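Local coordinates for Tol-Pal system protein TolB (Acinetobacter baumannii, PDB 7MX5) that probably works as the periplasmic component of the Tol-Pal system, helping to keep the outer membrane intact and to draw it inward during cell division, at residues K182-I196 with Q199-F212. Sequence-based numbering, arbitrary orientation.
Sequences KKIAYVSFETKRPAI and QDLSTGTREVITSF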
loop_
_atom_site.group_PDB
_atom_site.type_symbol
_atom_site.label_atom_id
_atom_site.label_comp_id
_atom_site.label_asym_id
_atom_site.label_seq_id
_atom_site.Cartn_x
_atom_site.Cartn_y
_atom_site.Cartn_z
ATOM N N LYS A 182 8.294 -8.164 8.385
ATOM C CA LYS A 182 9.441 -9.043 8.192
ATOM C C LYS A 182 9.068 -10.340 7.492
ATOM O O LYS A 182 9.911 -10.936 6.813
ATOM C CB LYS A 182 10.099 -9.366 9.536
ATOM C CG LYS A 182 11.291 -8.489 9.876
ATOM C CD LYS A 182 11.231 -8.021 11.320
ATOM C CE LYS A 182 12.436 -7.167 11.676
ATOM N NZ LYS A 182 12.768 -7.260 13.124
ATOM N N LYS A 183 7.825 -10.788 7.645
ATOM C CA LYS A 183 7.347 -12.008 7.017
ATOM C C LYS A 183 6.087 -11.702 6.222
ATOM O O LYS A 183 5.388 -10.717 6.475
ATOM C CB LYS A 183 7.062 -13.101 8.056
ATOM C CG LYS A 183 8.285 -13.533 8.849
ATOM C CD LYS A 183 8.006 -14.791 9.653
ATOM C CE LYS A 183 9.287 -15.370 10.231
ATOM N NZ LYS A 183 9.619 -14.774 11.555
ATOM N N ILE A 184 5.805 -12.559 5.245
ATOM C CA ILE A 184 4.603 -12.450 4.432
ATOM C C ILE A 184 3.908 -13.802 4.415
ATOM O O ILE A 184 4.563 -14.851 4.421
ATOM C CB ILE A 184 4.918 -11.969 2.998
ATOM C CG1 ILE A 184 3.624 -11.697 2.230
ATOM C CG2 ILE A 184 5.778 -12.984 2.256
ATOM C CD1 ILE A 184 3.622 -10.386 1.494
ATOM N N ALA A 185 2.579 -13.776 4.423
ATOM C CA ALA A 185 1.771 -14.980 4.341
ATOM C C ALA A 185 0.933 -14.949 3.072
ATOM O O ALA A 185 0.675 -13.889 2.495
ATOM C CB ALA A 185 0.862 -15.135 5.564
ATOM N N TYR A 186 0.502 -16.133 2.647
ATOM C CA TYR A 186 -0.253 -16.269 1.411
ATOM C C TYR A 186 -0.922 -17.633 1.393
ATOM O O TYR A 186 -0.532 -18.548 2.124
ATOM C CB TYR A 186 0.649 -16.095 0.185
ATOM C CG TYR A 186 1.868 -16.993 0.198
ATOM C CD1 TYR A 186 1.825 -18.261 -0.364
ATOM C CD2 TYR A 186 3.059 -16.574 0.781
ATOM C CE1 TYR A 186 2.933 -19.086 -0.351
ATOM C CE2 TYR A 186 4.173 -17.392 0.796
ATOM C CZ TYR A 186 4.104 -18.647 0.228
ATOM O OH TYR A 186 5.207 -19.469 0.239
ATOM N N VAL A 187 -1.934 -17.756 0.543
ATOM C CA VAL A 187 -2.635 -19.014 0.323
ATOM C C VAL A 187 -2.135 -19.600 -0.988
ATOM O O VAL A 187 -2.216 -18.950 -2.037
ATOM C CB VAL A 187 -4.157 -18.811 0.295
ATOM C CG1 VAL A 187 -4.870 -20.151 0.171
ATOM C CG2 VAL A 187 -4.606 -18.070 1.538
ATOM N N SER A 188 -1.613 -20.821 -0.932
ATOM C CA SER A 188 -1.028 -21.473 -2.092
ATOM C C SER A 188 -1.756 -22.775 -2.383
ATOM O O SER A 188 -2.166 -23.492 -1.464
ATOM C CB SER A 188 0.463 -21.749 -1.880
ATOM O OG SER A 188 1.010 -22.460 -2.976
ATOM N N PHE A 189 -1.916 -23.072 -3.673
ATOM C CA PHE A 189 -2.487 -24.332 -4.130
ATOM C C PHE A 189 -1.466 -25.179 -4.881
ATOM O O PHE A 189 -1.853 -26.071 -5.644
ATOM C CB PHE A 189 -3.713 -24.079 -5.012
ATOM C CG PHE A 189 -4.889 -23.494 -4.277
ATOM C CD1 PHE A 189 -4.879 -22.174 -3.855
ATOM C CD2 PHE A 189 -6.012 -24.265 -4.017
ATOM C CE1 PHE A 189 -5.961 -21.636 -3.182
ATOM C CE2 PHE A 189 -7.098 -23.732 -3.348
ATOM C CZ PHE A 189 -7.072 -22.414 -2.929
ATOM N N GLU A 190 -0.167 -24.911 -4.686
ATOM C CA GLU A 190 0.871 -25.684 -5.365
ATOM C C GLU A 190 0.697 -27.177 -5.124
ATOM O O GLU A 190 0.998 -27.991 -6.005
ATOM C CB GLU A 190 2.259 -25.211 -4.920
ATOM C CG GLU A 190 2.635 -25.568 -3.489
ATOM C CD GLU A 190 3.755 -24.700 -2.948
ATOM O OE1 GLU A 190 3.518 -23.494 -2.717
ATOM O OE2 GLU A 190 4.873 -25.223 -2.754
ATOM N N THR A 191 0.220 -27.551 -3.943
ATOM C CA THR A 191 -0.408 -28.842 -3.720
ATOM C C THR A 191 -1.915 -28.627 -3.699
ATOM O O THR A 191 -2.391 -27.594 -3.219
ATOM C CB THR A 191 0.063 -29.477 -2.410
ATOM O OG1 THR A 191 -0.749 -29.004 -1.328
ATOM C CG2 THR A 191 1.520 -29.129 -2.140
ATOM N N LYS A 192 -2.654 -29.600 -4.235
ATOM C CA LYS A 192 -4.097 -29.493 -4.444
ATOM C C LYS A 192 -4.833 -28.876 -3.260
ATOM O O LYS A 192 -5.697 -28.012 -3.442
ATOM C CB LYS A 192 -4.681 -30.873 -4.749
ATOM C CG LYS A 192 -5.918 -30.846 -5.626
ATOM C CD LYS A 192 -7.167 -31.131 -4.809
ATOM C CE LYS A 192 -8.371 -31.369 -5.704
ATOM N NZ LYS A 192 -9.062 -30.097 -6.052
ATOM N N ARG A 193 -4.495 -29.300 -2.052
ATOM C CA ARG A 193 -5.171 -28.786 -0.867
ATOM C C ARG A 193 -4.617 -27.412 -0.504
ATOM O O ARG A 193 -3.398 -27.253 -0.392
ATOM C CB ARG A 193 -5.006 -29.753 0.299
ATOM C CG ARG A 193 -5.840 -31.018 0.159
ATOM C CD ARG A 193 -5.818 -31.849 1.428
ATOM N NE ARG A 193 -5.232 -31.124 2.550
ATOM C CZ ARG A 193 -4.634 -31.701 3.582
ATOM N NH1 ARG A 193 -4.525 -33.018 3.670
ATOM N NH2 ARG A 193 -4.133 -30.940 4.551
ATOM N N PRO A 194 -5.472 -26.404 -0.322
ATOM C CA PRO A 194 -4.972 -25.063 0.004
ATOM C C PRO A 194 -4.248 -25.041 1.341
ATOM O O PRO A 194 -4.585 -25.779 2.270
ATOM C CB PRO A 194 -6.245 -24.207 0.045
ATOM C CG PRO A 194 -7.367 -25.180 0.219
ATOM C CD PRO A 194 -6.936 -26.435 -0.469
ATOM N N ALA A 195 -3.241 -24.177 1.426
ATOM C CA ALA A 195 -2.414 -24.075 2.618
ATOM C C ALA A 195 -1.959 -22.636 2.790
ATOM O O ALA A 195 -1.539 -21.991 1.826
ATOM C CB ALA A 195 -1.197 -25.004 2.536
ATOM N N ILE A 196 -2.048 -22.139 4.020
ATOM C CA ILE A 196 -1.544 -20.814 4.359
ATOM C C ILE A 196 -0.092 -20.957 4.794
ATOM O O ILE A 196 0.203 -21.602 5.806
ATOM C CB ILE A 196 -2.390 -20.156 5.458
ATOM C CG1 ILE A 196 -3.751 -19.731 4.902
ATOM C CG2 ILE A 196 -1.659 -18.957 6.045
ATOM C CD1 ILE A 196 -4.683 -19.150 5.944
ATOM N N GLN A 199 6.195 -16.964 5.196
ATOM C CA GLN A 199 7.502 -16.913 4.552
ATOM C C GLN A 199 8.362 -15.837 5.203
ATOM O O GLN A 199 8.002 -14.655 5.191
ATOM C CB GLN A 199 7.352 -16.646 3.055
ATOM C CG GLN A 199 8.647 -16.757 2.273
ATOM C CD GLN A 199 8.444 -17.390 0.911
ATOM O OE1 GLN A 199 7.466 -18.101 0.683
ATOM N NE2 GLN A 199 9.375 -17.139 -0.003
ATOM N N ASP A 200 9.498 -16.250 5.760
ATOM C CA ASP A 200 10.479 -15.307 6.284
ATOM C C ASP A 200 11.191 -14.627 5.121
ATOM O O ASP A 200 11.875 -15.286 4.335
ATOM C CB ASP A 200 11.476 -16.040 7.182
ATOM C CG ASP A 200 12.404 -15.098 7.935
ATOM O OD1 ASP A 200 13.024 -14.218 7.303
ATOM O OD2 ASP A 200 12.514 -15.243 9.170
ATOM N N LEU A 201 11.035 -13.308 5.010
ATOM C CA LEU A 201 11.628 -12.577 3.897
ATOM C C LEU A 201 13.129 -12.365 4.046
ATOM O O LEU A 201 13.780 -11.979 3.068
ATOM C CB LEU A 201 10.934 -11.226 3.725
ATOM C CG LEU A 201 9.441 -11.291 3.403
ATOM C CD1 LEU A 201 8.803 -9.924 3.559
ATOM C CD2 LEU A 201 9.223 -11.834 1.999
ATOM N N SER A 202 13.693 -12.602 5.229
ATOM C CA SER A 202 15.130 -12.434 5.434
ATOM C C SER A 202 15.899 -13.683 5.012
ATOM O O SER A 202 16.720 -13.633 4.090
ATOM C CB SER A 202 15.414 -12.089 6.901
ATOM O OG SER A 202 16.662 -11.434 7.038
ATOM N N THR A 203 15.638 -14.811 5.675
ATOM C CA THR A 203 16.300 -16.062 5.329
ATOM C C THR A 203 15.662 -16.758 4.135
ATOM O O THR A 203 16.313 -17.597 3.504
ATOM C CB THR A 203 16.292 -17.015 6.528
ATOM O OG1 THR A 203 15.000 -17.625 6.643
ATOM C CG2 THR A 203 16.607 -16.262 7.813
ATOM N N GLY A 204 14.412 -16.432 3.812
ATOM C CA GLY A 204 13.706 -17.096 2.732
ATOM C C GLY A 204 12.696 -18.111 3.227
ATOM O O GLY A 204 11.575 -18.182 2.715
ATOM N N THR A 205 13.088 -18.869 4.254
ATOM C CA THR A 205 12.353 -20.041 4.718
ATOM C C THR A 205 10.867 -19.758 4.923
ATOM O O THR A 205 10.465 -18.644 5.273
ATOM C CB THR A 205 12.962 -20.542 6.028
ATOM O OG1 THR A 205 12.819 -19.529 7.032
ATOM C CG2 THR A 205 14.438 -20.860 5.842
ATOM N N ARG A 206 10.053 -20.792 4.716
ATOM C CA ARG A 206 8.608 -20.745 4.911
ATOM C C ARG A 206 8.188 -21.832 5.897
ATOM O O ARG A 206 9.000 -22.641 6.353
ATOM C CB ARG A 206 7.859 -20.922 3.585
ATOM C CG ARG A 206 7.751 -22.373 3.139
ATOM C CD ARG A 206 7.596 -22.513 1.637
ATOM N NE ARG A 206 6.289 -22.131 1.124
ATOM C CZ ARG A 206 5.725 -22.685 0.059
ATOM N NH1 ARG A 206 6.327 -23.650 -0.618
ATOM N NH2 ARG A 206 4.529 -22.260 -0.337
ATOM N N GLU A 207 6.894 -21.849 6.216
ATOM C CA GLU A 207 6.315 -22.874 7.071
ATOM C C GLU A 207 4.806 -22.881 6.867
ATOM O O GLU A 207 4.197 -21.839 6.617
ATOM C CB GLU A 207 6.655 -22.643 8.547
ATOM C CG GLU A 207 6.143 -21.325 9.104
ATOM C CD GLU A 207 6.081 -21.318 10.618
ATOM O OE1 GLU A 207 5.728 -22.362 11.206
ATOM O OE2 GLU A 207 6.383 -20.266 11.221
ATOM N N VAL A 208 4.214 -24.067 6.973
ATOM C CA VAL A 208 2.773 -24.213 6.800
ATOM C C VAL A 208 2.078 -23.778 8.083
ATOM O O VAL A 208 2.288 -24.366 9.149
ATOM C CB VAL A 208 2.396 -25.655 6.435
ATOM C CG1 VAL A 208 0.897 -25.862 6.596
ATOM C CG2 VAL A 208 2.812 -25.953 5.018
ATOM N N ILE A 209 1.249 -22.743 7.980
ATOM C CA ILE A 209 0.467 -22.304 9.127
ATOM C C ILE A 209 -0.743 -23.209 9.324
ATOM O O ILE A 209 -0.958 -23.754 10.413
ATOM C CB ILE A 209 0.059 -20.829 8.956
ATOM C CG1 ILE A 209 1.261 -19.912 9.192
ATOM C CG2 ILE A 209 -1.047 -20.483 9.911
ATOM C CD1 ILE A 209 1.883 -20.061 10.563
ATOM N N THR A 210 -1.541 -23.395 8.275
ATOM C CA THR A 210 -2.675 -24.307 8.321
ATOM C C THR A 210 -2.953 -24.826 6.917
ATOM O O THR A 210 -2.564 -24.211 5.920
ATOM C CB THR A 210 -3.927 -23.637 8.902
ATOM O OG1 THR A 210 -4.911 -24.636 9.196
ATOM C CG2 THR A 210 -4.506 -22.632 7.918
ATOM N N SER A 211 -3.635 -25.970 6.855
ATOM C CA SER A 211 -3.945 -26.613 5.582
ATOM C C SER A 211 -4.982 -27.715 5.757
ATOM O O SER A 211 -4.719 -28.718 6.428
ATOM C CB SER A 211 -2.676 -27.193 4.953
ATOM O OG SER A 211 -2.912 -27.605 3.617
ATOM N N PHE A 212 -6.156 -27.548 5.156
ATOM C CA PHE A 212 -7.186 -28.580 5.188
ATOM C C PHE A 212 -8.108 -28.388 3.987
ATOM O O PHE A 212 -7.803 -27.627 3.063
ATOM C CB PHE A 212 -7.949 -28.561 6.518
ATOM C CG PHE A 212 -8.338 -27.189 6.980
ATOM C CD1 PHE A 212 -9.517 -26.607 6.548
ATOM C CD2 PHE A 212 -7.531 -26.485 7.859
ATOM C CE1 PHE A 212 -9.879 -25.347 6.976
ATOM C CE2 PHE A 212 -7.889 -25.223 8.291
ATOM C CZ PHE A 212 -9.064 -24.654 7.848
#
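The Tyr186 ring meets Gln199 and Arg206 at its edge, with Ser188 CB also at the rim and in the ring plane. Its hydroxyl OH donates to Gln199 OE1 (2.7 Å), nearly in line with the amide C=O, although ring and amide planes are turned 65° apart. Arg206 reaches the same hydroxyl with its guanidinium plane 26° from the ring, NH2 lying 2.9 Å from Tyr186 OH. At the guanidinium edge stands the Glu190 carboxylate, gripped end-on in a two-pronged salt bridge: Arg206 NH2 donates to Glu190 OE1 at 2.9 Å and NH1 to Glu190 OE2 at 3.0 Å. Arg206 NH2 comes to Glu190 OE1 from above the carboxylate plane. Ser188 OG donates to the anti lone pair of OE1 while accepting from Glu190 N in an ST turn; OE1 thus takes two donors, Ser188 OG and Arg206 NH2, which helps hold the carboxylate in place. Tyr197 adds a cation-pi contact to Arg206.

These segments contribute to three successive antiparallel strands, 183-188, 195-200 and 206-211, of one four-stranded blade of the TolB beta-propeller. Ile184 and Gln199 form a hydrogen-bonded pair between the first two strands. On strand 206-211, Ile209 and Thr210 both face Ile196, a classic beta bulge: Ile209 N donates to Ile196 O (2.7 Å), and Ile196 N to Thr210 O. With CG1 of Ile196 beside the backbone N (chi1 -72°), CG2 is left to rest against Ile209 CB, while CD1 meets Thr210 CG2; Leu215 of the next blade packs on both Ile196 and Thr210. Across the first hairpin's far end, Ile184 CG2 touches Leu201 CD2 at 3.6 Å.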